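Local coordinates for protein inactive glucansucrase (Lactobacillus reuteri, PDB 5JBD) that is an inactive glucansucrase of glycoside hydrolase family 70, a TIM-barrel family, and holds a calcium ion, at residues 852-855 / 861-864; 51-56 / 875-880; 518-523 / 557-562; 495-500 / 535-540. One frame throughout, in Å; residues are numbered along the deposited sequence.

Interaction 1 (852-855 / 861-864); sequences GLAV and DYAY
Val855 and Ala863 belong to one irregular loop that follows strand 841-845 in the C-terminal part of this family 70 chain. Five residues separate the two segments, and the loop brings them together so that the CA atoms of Val855 and Ala863 approach to 5.7 Å.

The polar part is a backbone matter. Ala863 N donates to Val855 O over 3.0 Å with an N-H...O angle of 166°, so the bond is nearly straight at the hydrogen; the donor nevertheless lies 29° out of the carbonyl plane. A water extends the link, resting 2.9 Å from Val855 O and 3.0 Å from Ala863 O. This water can donate to Val855 O as well as to Ala863 O, though it has more acceptors in reach than protons to share. The backbone of Val855 is also hydrogen-bonded to that of Leu53, and Tyr862 OH reaches Ile785 N, which ties the loop to strand 784-791.

Apolar contacts flank the bond. Val855 carries CG1 anti to its N (chi1 175°), and this branch meets the methyl of Ala863, CG1 to CB 3.9 Å. On the neighbouring residues, Ala854 CB meets the edge of the Tyr862 ring, near its plane, 3.8 Å from Tyr862 CE1.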
loop_
_atom_site.group_PDB
_atom_site.type_symbol
_atom_site.label_atom_id
_atom_site.label_comp_id
_atom_site.label_asym_id
_atom_site.label_seq_id
_atom_site.Cartn_x
_atom_site.Cartn_y
_atom_site.Cartn_z
ATOM N N GLY A 852 20.011 18.930 8.326
ATOM C CA GLY A 852 21.038 19.982 8.283
ATOM C C GLY A 852 21.866 20.056 7.014
ATOM O O GLY A 852 22.953 20.636 7.038
ATOM N N LEU A 853 21.379 19.478 5.913
ATOM C CA LEU A 853 22.085 19.549 4.627
ATOM C C LEU A 853 22.165 20.977 4.100
ATOM O O LEU A 853 23.182 21.360 3.511
ATOM C CB LEU A 853 21.433 18.652 3.557
ATOM C CG LEU A 853 21.532 17.133 3.723
ATOM C CD1 LEU A 853 20.829 16.413 2.578
ATOM C CD2 LEU A 853 22.973 16.678 3.796
ATOM N N ALA A 854 21.093 21.749 4.307
ATOM C CA ALA A 854 21.007 23.128 3.811
ATOM C C ALA A 854 22.060 24.027 4.446
ATOM O O ALA A 854 22.122 24.139 5.671
ATOM C CB ALA A 854 19.612 23.686 4.056
ATOM N N VAL A 855 22.880 24.674 3.605
ATOM C CA VAL A 855 24.001 25.471 4.084
ATOM C C VAL A 855 23.509 26.799 4.650
ATOM O O VAL A 855 22.805 27.552 3.978
ATOM C CB VAL A 855 25.043 25.729 2.968
ATOM C CG1 VAL A 855 26.156 26.662 3.448
ATOM C CG2 VAL A 855 25.638 24.413 2.478
ATOM N N ASP A 861 22.118 32.956 8.326
ATOM C CA ASP A 861 21.438 33.158 7.042
ATOM C C ASP A 861 21.633 31.952 6.131
ATOM O O ASP A 861 22.731 31.394 6.074
ATOM C CB ASP A 861 21.996 34.381 6.308
ATOM C CG ASP A 861 21.671 35.699 6.991
ATOM O OD1 ASP A 861 20.881 35.724 7.954
ATOM O OD2 ASP A 861 22.217 36.726 6.533
ATOM N N TYR A 862 20.578 31.562 5.416
ATOM C CA TYR A 862 20.709 30.559 4.361
ATOM C C TYR A 862 21.602 31.083 3.237
ATOM O O TYR A 862 21.452 32.229 2.802
ATOM C CB TYR A 862 19.346 30.177 3.782
ATOM C CG TYR A 862 18.576 29.191 4.634
ATOM C CD1 TYR A 862 18.927 27.838 4.658
ATOM C CD2 TYR A 862 17.502 29.602 5.421
ATOM C CE1 TYR A 862 18.221 26.925 5.446
ATOM C CE2 TYR A 862 16.798 28.694 6.217
ATOM C CZ TYR A 862 17.159 27.363 6.226
ATOM O OH TYR A 862 16.458 26.464 7.002
ATOM N N ALA A 863 22.539 30.250 2.790
ATOM C CA ALA A 863 23.298 30.539 1.585
ATOM C C ALA A 863 22.323 30.512 0.412
ATOM O O ALA A 863 21.321 29.783 0.441
ATOM C CB ALA A 863 24.409 29.518 1.378
ATOM N N TYR A 864 22.586 31.333 -0.597
ATOM C CA TYR A 864 21.674 31.409 -1.742
ATOM C C TYR A 864 22.414 31.829 -2.983
ATOM O O TYR A 864 23.289 32.691 -2.921
ATOM C CB TYR A 864 20.518 32.376 -1.456
ATOM C CG TYR A 864 19.351 32.256 -2.411
ATOM C CD1 TYR A 864 18.344 31.309 -2.209
ATOM C CD2 TYR A 864 19.246 33.093 -3.515
ATOM C CE1 TYR A 864 17.272 31.198 -3.084
ATOM C CE2 TYR A 864 18.181 32.991 -4.397
ATOM C CZ TYR A 864 17.190 32.052 -4.176
ATOM O OH TYR A 864 16.132 31.967 -5.066
HETATM O O HOH W 1 21.582 26.987 1.433
#

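Interaction 2 (51-56 / 875-880); sequences GYLSYT and TLLPTA. With SO4 (sulfate ion), chain F.
Leu53 and Leu877 both turn CG away from their own carbonyl carbon and beside the backbone N (chi1 -64° in Leu53), and the second torsion of Leu53, -164°, extends CD1 to the far end of its chain. That outstretched methyl is what reaches the other segment: Leu53 CD1 lies 4.0 Å from Leu877 CD2. The branch of Leu877 that answers is CD2, not the extended CD1, and the two side chains cross at about a right angle. A little further off, Leu53 CD1 comes within 4.4 Å of Pro878 CD, the ring carbon bonded to the proline nitrogen. One methyl thus serves both neighbours. All three residues are buried, yet the surface they hide from solvent between the segments is small, 79 Å² in total, and the nearest CA atoms, Leu53 and Leu877, stay 8.9 Å apart.

The wide spacing is consistent with the backbone of Leu53 bonding to Val855 and that of Leu876 to Tyr864, residues of interaction 1, which lies between. Beyond the leucines, Thr879 N donates to O2 of a sulfate ion over 3.2 Å at 157°; Ala858 N also binds this ion, which probably came from the crystallisation liquor.

Residues more than 800 positions apart meet here, in keeping with the U-shaped course of family 70 chains, in which N-terminal and C-terminal parts pack together in the same domains.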
loop_
_atom_site.group_PDB
_atom_site.type_symbol
_atom_site.label_atom_id
_atom_site.label_comp_id
_atom_site.label_asym_id
_atom_site.label_seq_id
_atom_site.Cartn_x
_atom_site.Cartn_y
_atom_site.Cartn_z
ATOM N N GLY A 51 18.198 27.328 -5.622
ATOM C CA GLY A 51 19.041 28.431 -5.097
ATOM C C GLY A 51 19.844 28.102 -3.840
ATOM O O GLY A 51 20.865 28.743 -3.567
ATOM N N TYR A 52 19.393 27.111 -3.069
ATOM C CA TYR A 52 20.027 26.754 -1.797
ATOM C C TYR A 52 21.172 25.780 -2.039
ATOM O O TYR A 52 21.190 25.083 -3.052
ATOM C CB TYR A 52 18.971 26.178 -0.821
ATOM C CG TYR A 52 17.885 27.194 -0.560
ATOM C CD1 TYR A 52 18.083 28.222 0.367
ATOM C CD2 TYR A 52 16.706 27.194 -1.308
ATOM C CE1 TYR A 52 17.125 29.196 0.571
ATOM C CE2 TYR A 52 15.735 28.166 -1.109
ATOM C CZ TYR A 52 15.947 29.163 -0.165
ATOM O OH TYR A 52 14.996 30.127 0.036
ATOM N N LEU A 53 22.107 25.731 -1.096
ATOM C CA LEU A 53 23.270 24.836 -1.172
ATOM C C LEU A 53 23.140 23.670 -0.194
ATOM O O LEU A 53 22.626 23.844 0.909
ATOM C CB LEU A 53 24.555 25.602 -0.852
ATOM C CG LEU A 53 24.997 26.740 -1.785
ATOM C CD1 LEU A 53 26.455 27.072 -1.510
ATOM C CD2 LEU A 53 24.757 26.508 -3.270
ATOM N N SER A 54 23.641 22.502 -0.601
ATOM C CA SER A 54 23.731 21.324 0.247
ATOM C C SER A 54 25.185 21.010 0.574
ATOM O O SER A 54 26.023 20.999 -0.323
ATOM C CB SER A 54 23.102 20.120 -0.464
ATOM O OG SER A 54 23.353 18.930 0.259
ATOM N N TYR A 55 25.489 20.692 1.833
ATOM C CA TYR A 55 26.855 20.321 2.222
ATOM C C TYR A 55 27.413 19.113 1.473
ATOM O O TYR A 55 28.610 19.020 1.296
ATOM C CB TYR A 55 26.988 20.093 3.731
ATOM C CG TYR A 55 26.978 21.374 4.519
ATOM C CD1 TYR A 55 28.076 22.246 4.485
ATOM C CD2 TYR A 55 25.871 21.728 5.299
ATOM C CE1 TYR A 55 28.068 23.435 5.197
ATOM C CE2 TYR A 55 25.858 22.914 6.021
ATOM C CZ TYR A 55 26.952 23.759 5.967
ATOM O OH TYR A 55 26.932 24.933 6.661
ATOM N N THR A 56 26.560 18.199 1.035
ATOM C CA THR A 56 27.007 17.008 0.300
ATOM C C THR A 56 27.083 17.208 -1.219
ATOM O O THR A 56 27.424 16.279 -1.936
ATOM C CB THR A 56 26.108 15.784 0.630
ATOM O OG1 THR A 56 24.728 16.121 0.422
ATOM C CG2 THR A 56 26.319 15.378 2.073
ATOM N N THR A 875 22.560 36.888 -4.159
ATOM C CA THR A 875 23.564 35.849 -3.963
ATOM C C THR A 875 24.320 36.062 -2.648
ATOM O O THR A 875 24.733 37.177 -2.337
ATOM C CB THR A 875 24.515 35.790 -5.164
ATOM O OG1 THR A 875 23.782 35.316 -6.301
ATOM C CG2 THR A 875 25.728 34.871 -4.898
ATOM N N LEU A 876 24.446 34.995 -1.863
ATOM C CA LEU A 876 25.140 35.037 -0.575
ATOM C C LEU A 876 25.812 33.683 -0.360
ATOM O O LEU A 876 25.116 32.688 -0.147
ATOM C CB LEU A 876 24.135 35.328 0.553
ATOM C CG LEU A 876 24.674 35.388 1.991
ATOM C CD1 LEU A 876 25.645 36.551 2.157
ATOM C CD2 LEU A 876 23.535 35.468 3.007
ATOM N N LEU A 877 27.147 33.646 -0.426
ATOM C CA LEU A 877 27.902 32.387 -0.342
ATOM C C LEU A 877 28.907 32.387 0.810
ATOM O O LEU A 877 29.375 33.450 1.237
ATOM C CB LEU A 877 28.638 32.119 -1.652
ATOM C CG LEU A 877 27.765 32.001 -2.908
ATOM C CD1 LEU A 877 28.643 31.855 -4.131
ATOM C CD2 LEU A 877 26.779 30.844 -2.817
ATOM N N PRO A 878 29.263 31.189 1.316
ATOM C CA PRO A 878 30.303 31.112 2.350
ATOM C C PRO A 878 31.609 31.768 1.917
ATOM O O PRO A 878 31.992 31.695 0.741
ATOM C CB PRO A 878 30.500 29.608 2.549
ATOM C CG PRO A 878 29.201 29.009 2.137
ATOM C CD PRO A 878 28.714 29.859 0.998
ATOM N N THR A 879 32.272 32.414 2.866
ATOM C CA THR A 879 33.510 33.136 2.598
ATOM C C THR A 879 34.641 32.264 2.005
ATOM O O THR A 879 35.446 32.747 1.212
ATOM C CB THR A 879 33.989 33.839 3.885
ATOM O OG1 THR A 879 35.123 34.664 3.589
ATOM C CG2 THR A 879 34.353 32.845 5.011
ATOM N N ALA A 880 34.682 30.986 2.375
ATOM C CA ALA A 880 35.693 30.058 1.853
ATOM C C ALA A 880 35.678 29.883 0.320
ATOM O O ALA A 880 36.705 29.541 -0.270
ATOM C CB ALA A 880 35.569 28.699 2.544
HETATM S S SO4 F . 30.922 32.074 6.582
HETATM O O1 SO4 F . 32.110 31.909 7.451
HETATM O O2 SO4 F . 31.092 33.233 5.677
HETATM O O3 SO4 F . 29.734 32.312 7.428
HETATM O O4 SO4 F . 30.729 30.855 5.770
#

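Interaction 3 (518-523 / 557-562); sequences KGVVDA and GRAHAN
Ala523 and Arg558 are joined through their main chains: Arg558 N donates to Ala523 O over 2.9 Å, with 168° at the hydrogen. The donor stands 30° out of the carbonyl plane. The bond links the loop after strand 510-515 to the loop between strands 550-555 and 564-571, in the antiparallel beta region of the chain. The same oxygen takes a weaker CA-H...O contact from Gly557, CA to O 3.5 Å, and the 120° at that hydrogen marks it as secondary. Gly557 has backbone angles that call for glycine, and a CB there would point toward the other segment.

A second link runs through water, which donates to Asp522 O (3.0 Å) and accepts from Ala559 N (3.1 Å). Consecutive carbonyls, those of Asp522 and Ala523, are in this way matched with the consecutive amides of Ala559 and Arg558. The turn that offers these amides is braced internally by His560 N bonding to Gly557 O.

The apolar part is one methyl pair, Val520 CG1 to Ala559 CB at 4.0 Å. Arg558 bends at chi2, and its CG passes 3.4 Å from Ala523 O.

The joining rests on main-chain polar groups, paired directly and through one water; the guanidinium of Arg558 bonds through NH1 to Asn594 OD1, so its charge is spent outside this contact.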
loop_
_atom_site.group_PDB
_atom_site.type_symbol
_atom_site.label_atom_id
_atom_site.label_comp_id
_atom_site.label_asym_id
_atom_site.label_seq_id
_atom_site.Cartn_x
_atom_site.Cartn_y
_atom_site.Cartn_z
ATOM N N LYS A 518 -32.126 -20.241 -3.203
ATOM C CA LYS A 518 -32.585 -19.162 -4.077
ATOM C C LYS A 518 -34.109 -19.053 -4.010
ATOM O O LYS A 518 -34.812 -20.048 -4.150
ATOM C CB LYS A 518 -32.129 -19.377 -5.522
ATOM C CG LYS A 518 -32.331 -18.132 -6.370
ATOM C CD LYS A 518 -31.977 -18.338 -7.823
ATOM C CE LYS A 518 -32.312 -17.076 -8.610
ATOM N NZ LYS A 518 -32.124 -17.320 -10.054
ATOM N N GLY A 519 -34.608 -17.841 -3.763
ATOM C CA GLY A 519 -36.051 -17.615 -3.600
ATOM C C GLY A 519 -36.661 -18.166 -2.311
ATOM O O GLY A 519 -37.872 -18.307 -2.230
ATOM N N VAL A 520 -35.825 -18.470 -1.309
ATOM C CA VAL A 520 -36.297 -18.967 -0.004
ATOM C C VAL A 520 -35.875 -17.937 1.017
ATOM O O VAL A 520 -34.715 -17.887 1.427
ATOM C CB VAL A 520 -35.718 -20.357 0.341
ATOM C CG1 VAL A 520 -36.475 -20.957 1.511
ATOM C CG2 VAL A 520 -35.810 -21.280 -0.869
ATOM N N VAL A 521 -36.837 -17.119 1.425
ATOM C CA VAL A 521 -36.574 -15.957 2.272
ATOM C C VAL A 521 -36.138 -16.333 3.690
ATOM O O VAL A 521 -35.228 -15.711 4.238
ATOM C CB VAL A 521 -37.812 -15.024 2.295
ATOM C CG1 VAL A 521 -37.734 -14.012 3.429
ATOM C CG2 VAL A 521 -37.938 -14.315 0.947
ATOM N N ASP A 522 -36.792 -17.330 4.289
ATOM C CA ASP A 522 -36.463 -17.745 5.667
ATOM C C ASP A 522 -36.821 -19.214 5.941
ATOM O O ASP A 522 -37.204 -19.938 5.024
ATOM C CB ASP A 522 -37.112 -16.776 6.669
ATOM C CG ASP A 522 -38.640 -16.868 6.706
ATOM O OD1 ASP A 522 -39.248 -17.902 6.337
ATOM O OD2 ASP A 522 -39.246 -15.878 7.137
ATOM N N ALA A 523 -36.678 -19.649 7.192
ATOM C CA ALA A 523 -36.896 -21.049 7.573
ATOM C C ALA A 523 -38.336 -21.561 7.372
ATOM O O ALA A 523 -38.552 -22.767 7.356
ATOM C CB ALA A 523 -36.471 -21.281 9.028
ATOM N N GLY A 557 -34.834 -25.796 6.902
ATOM C CA GLY A 557 -36.008 -25.021 6.521
ATOM C C GLY A 557 -37.140 -25.853 5.946
ATOM O O GLY A 557 -36.926 -26.967 5.461
ATOM N N ARG A 558 -38.338 -25.275 5.963
ATOM C CA ARG A 558 -39.558 -25.926 5.475
ATOM C C ARG A 558 -39.522 -26.246 3.982
ATOM O O ARG A 558 -40.220 -27.143 3.538
ATOM C CB ARG A 558 -40.810 -25.062 5.753
ATOM C CG ARG A 558 -41.157 -24.897 7.223
ATOM C CD ARG A 558 -41.739 -26.180 7.799
ATOM N NE ARG A 558 -41.863 -26.109 9.252
ATOM C CZ ARG A 558 -42.126 -27.149 10.041
ATOM N NH1 ARG A 558 -42.310 -28.370 9.527
ATOM N NH2 ARG A 558 -42.214 -26.964 11.362
ATOM N N ALA A 559 -38.709 -25.519 3.217
ATOM C CA ALA A 559 -38.514 -25.827 1.802
ATOM C C ALA A 559 -37.745 -27.116 1.565
ATOM O O ALA A 559 -37.687 -27.578 0.433
ATOM C CB ALA A 559 -37.805 -24.667 1.102
ATOM N N HIS A 560 -37.164 -27.704 2.617
ATOM C CA HIS A 560 -36.247 -28.818 2.471
ATOM C C HIS A 560 -36.568 -30.040 3.342
ATOM O O HIS A 560 -35.663 -30.692 3.866
ATOM C CB HIS A 560 -34.842 -28.305 2.750
ATOM C CG HIS A 560 -34.443 -27.180 1.846
ATOM N ND1 HIS A 560 -34.162 -27.374 0.515
ATOM C CD2 HIS A 560 -34.335 -25.852 2.066
ATOM C CE1 HIS A 560 -33.873 -26.212 -0.043
ATOM N NE2 HIS A 560 -33.970 -25.271 0.878
ATOM N N ALA A 561 -37.852 -30.371 3.439
ATOM C CA ALA A 561 -38.308 -31.580 4.154
ATOM C C ALA A 561 -38.134 -32.797 3.263
ATOM O O ALA A 561 -38.236 -32.701 2.039
ATOM C CB ALA A 561 -39.761 -31.444 4.583
ATOM N N ASN A 562 -37.827 -33.938 3.880
ATOM C CA ASN A 562 -37.696 -35.216 3.174
ATOM C C ASN A 562 -36.747 -35.092 1.982
ATOM O O ASN A 562 -37.073 -35.491 0.858
ATOM C CB ASN A 562 -39.080 -35.728 2.738
ATOM C CG ASN A 562 -40.070 -35.824 3.903
ATOM O OD1 ASN A 562 -41.150 -35.227 3.866
ATOM N ND2 ASN A 562 -39.690 -36.551 4.946
HETATM O O HOH W 2 -37.729 -22.730 4.207
#

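Interaction 4 (495-500 / 535-540); sequences QFVSGG and SGMAVL
Phe496, Met537 and Gly536 bury the most surface where helix 483-496 ends against the start of strand 537-542, joining the C-terminal end of the helix to the antiparallel beta sheet.

Phe496 contributes the most. Its carbonyl accepts Gly536 N over 2.8 Å at an N-H...O angle of 155°, with the donor only 16° from the carbonyl plane; the amide thus meets an oxygen at the C-terminal end of the helix, where the helix dipole would probably favour acceptance. The CG of Phe496 stands anti to its carbonyl carbon (chi1 -62°), which puts the ring where its edge meets Ser535 CA, near the ring plane. Val617 and Pro618 of strand 612-618 touch the same side chain.

Gly536 has backbone angles that require glycine. Its oxygen is buried with no partner in the model and lies 3.5 Å from Phe496 CB.

Met537, the first strand residue, whose CB is directed toward the other segment, meets Val497, the residue at which the chain leaves helical geometry. The methionine is extended as far as its sulfur and then bends at chi3, so that thioether and terminal methyl both lie against one branch of the valine: Val497 CG2 is 3.9 Å from Met537 SD and 3.8 Å from Met537 CE.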
loop_
_atom_site.group_PDB
_atom_site.type_symbol
_atom_site.label_atom_id
_atom_site.label_comp_id
_atom_site.label_asym_id
_atom_site.label_seq_id
_atom_site.Cartn_x
_atom_site.Cartn_y
_atom_site.Cartn_z
ATOM N N GLN A 495 -23.080 -22.878 -7.056
ATOM C CA GLN A 495 -24.191 -23.808 -7.247
ATOM C C GLN A 495 -25.321 -23.676 -6.223
ATOM O O GLN A 495 -26.475 -23.947 -6.558
ATOM C CB GLN A 495 -23.693 -25.265 -7.233
ATOM C CG GLN A 495 -22.679 -25.634 -8.303
ATOM C CD GLN A 495 -22.280 -27.096 -8.196
ATOM O OE1 GLN A 495 -21.775 -27.540 -7.168
ATOM N NE2 GLN A 495 -22.545 -27.854 -9.237
ATOM N N PHE A 496 -24.994 -23.303 -4.983
ATOM C CA PHE A 496 -25.916 -23.509 -3.871
ATOM C C PHE A 496 -26.251 -22.314 -2.982
ATOM O O PHE A 496 -27.336 -22.291 -2.410
ATOM C CB PHE A 496 -25.395 -24.655 -2.983
ATOM C CG PHE A 496 -25.311 -25.988 -3.683
ATOM C CD1 PHE A 496 -26.471 -26.645 -4.102
ATOM C CD2 PHE A 496 -24.084 -26.607 -3.880
ATOM C CE1 PHE A 496 -26.394 -27.874 -4.729
ATOM C CE2 PHE A 496 -24.007 -27.841 -4.521
ATOM C CZ PHE A 496 -25.158 -28.476 -4.941
ATOM N N VAL A 497 -25.352 -21.340 -2.873
ATOM C CA VAL A 497 -25.466 -20.310 -1.841
ATOM C C VAL A 497 -26.388 -19.162 -2.285
ATOM O O VAL A 497 -26.037 -18.369 -3.161
ATOM C CB VAL A 497 -24.072 -19.824 -1.417
ATOM C CG1 VAL A 497 -24.146 -18.590 -0.539
ATOM C CG2 VAL A 497 -23.340 -20.945 -0.707
ATOM N N SER A 498 -27.580 -19.120 -1.684
ATOM C CA SER A 498 -28.567 -18.065 -1.918
ATOM C C SER A 498 -29.646 -18.161 -0.837
ATOM O O SER A 498 -29.678 -19.141 -0.099
ATOM C CB SER A 498 -29.188 -18.174 -3.318
ATOM O OG SER A 498 -30.000 -17.052 -3.639
ATOM N N GLY A 499 -30.493 -17.137 -0.744
ATOM C CA GLY A 499 -31.603 -17.107 0.214
ATOM C C GLY A 499 -31.237 -16.529 1.558
ATOM O O GLY A 499 -30.126 -16.021 1.745
ATOM N N GLY A 500 -32.196 -16.597 2.491
ATOM C CA GLY A 500 -31.999 -16.143 3.856
ATOM C C GLY A 500 -30.894 -16.897 4.561
ATOM O O GLY A 500 -30.466 -17.958 4.114
ATOM N N SER A 535 -31.355 -25.815 -3.791
ATOM C CA SER A 535 -30.280 -24.914 -3.366
ATOM C C SER A 535 -30.339 -24.671 -1.849
ATOM O O SER A 535 -31.218 -25.204 -1.157
ATOM C CB SER A 535 -30.323 -23.605 -4.174
ATOM O OG SER A 535 -31.554 -22.930 -4.011
ATOM N N GLY A 536 -29.376 -23.905 -1.335
ATOM C CA GLY A 536 -29.143 -23.774 0.100
ATOM C C GLY A 536 -27.944 -24.607 0.553
ATOM O O GLY A 536 -27.389 -25.398 -0.205
ATOM N N MET A 537 -27.548 -24.415 1.805
ATOM C CA MET A 537 -26.318 -25.018 2.352
ATOM C C MET A 537 -26.362 -24.965 3.882
ATOM O O MET A 537 -26.952 -24.056 4.463
ATOM C CB MET A 537 -25.071 -24.268 1.811
ATOM C CG MET A 537 -23.706 -24.749 2.328
ATOM S SD MET A 537 -22.289 -23.755 1.773
ATOM C CE MET A 537 -22.021 -24.441 0.144
ATOM N N ALA A 538 -25.740 -25.959 4.516
ATOM C CA ALA A 538 -25.452 -25.927 5.950
ATOM C C ALA A 538 -23.947 -26.005 6.144
ATOM O O ALA A 538 -23.291 -26.900 5.616
ATOM C CB ALA A 538 -26.136 -27.083 6.660
ATOM N N VAL A 539 -23.412 -25.050 6.901
ATOM C CA VAL A 539 -22.014 -25.021 7.295
ATOM C C VAL A 539 -21.926 -25.175 8.828
ATOM O O VAL A 539 -22.483 -24.367 9.568
ATOM C CB VAL A 539 -21.367 -23.698 6.853
ATOM C CG1 VAL A 539 -19.949 -23.558 7.404
ATOM C CG2 VAL A 539 -21.370 -23.605 5.335
ATOM N N LEU A 540 -21.224 -26.208 9.277
ATOM C CA LEU A 540 -21.041 -26.507 10.704
ATOM C C LEU A 540 -19.607 -26.205 11.078
ATOM O O LEU A 540 -18.693 -26.806 10.521
ATOM C CB LEU A 540 -21.358 -27.975 10.999
ATOM C CG LEU A 540 -22.802 -28.314 11.345
ATOM C CD1 LEU A 540 -23.775 -27.773 10.315
ATOM C CD2 LEU A 540 -22.974 -29.818 11.513
#

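How the interactions relate
From the N terminus, segment 51-56 comes first and finds its partner only at 875-880, so interaction 2 closes almost the whole modelled chain and encloses the other three. Interactions 4 and 3 follow and cross: 495-500, 518-523, 535-540 and 557-562 alternate, joining the end of helix 483-496 to the loops and strands of the antiparallel beta domain. They touch through Lys518 N to Ser535 OG and Gly500 N to Val520 O. Interaction 1 opens last and closes within a short stretch, just before 875-880 closes interaction 2, which it touches. The two pairs lie on opposite sides of the chain's centre, with the centres of interactions 1 and 3 about 77 Å apart.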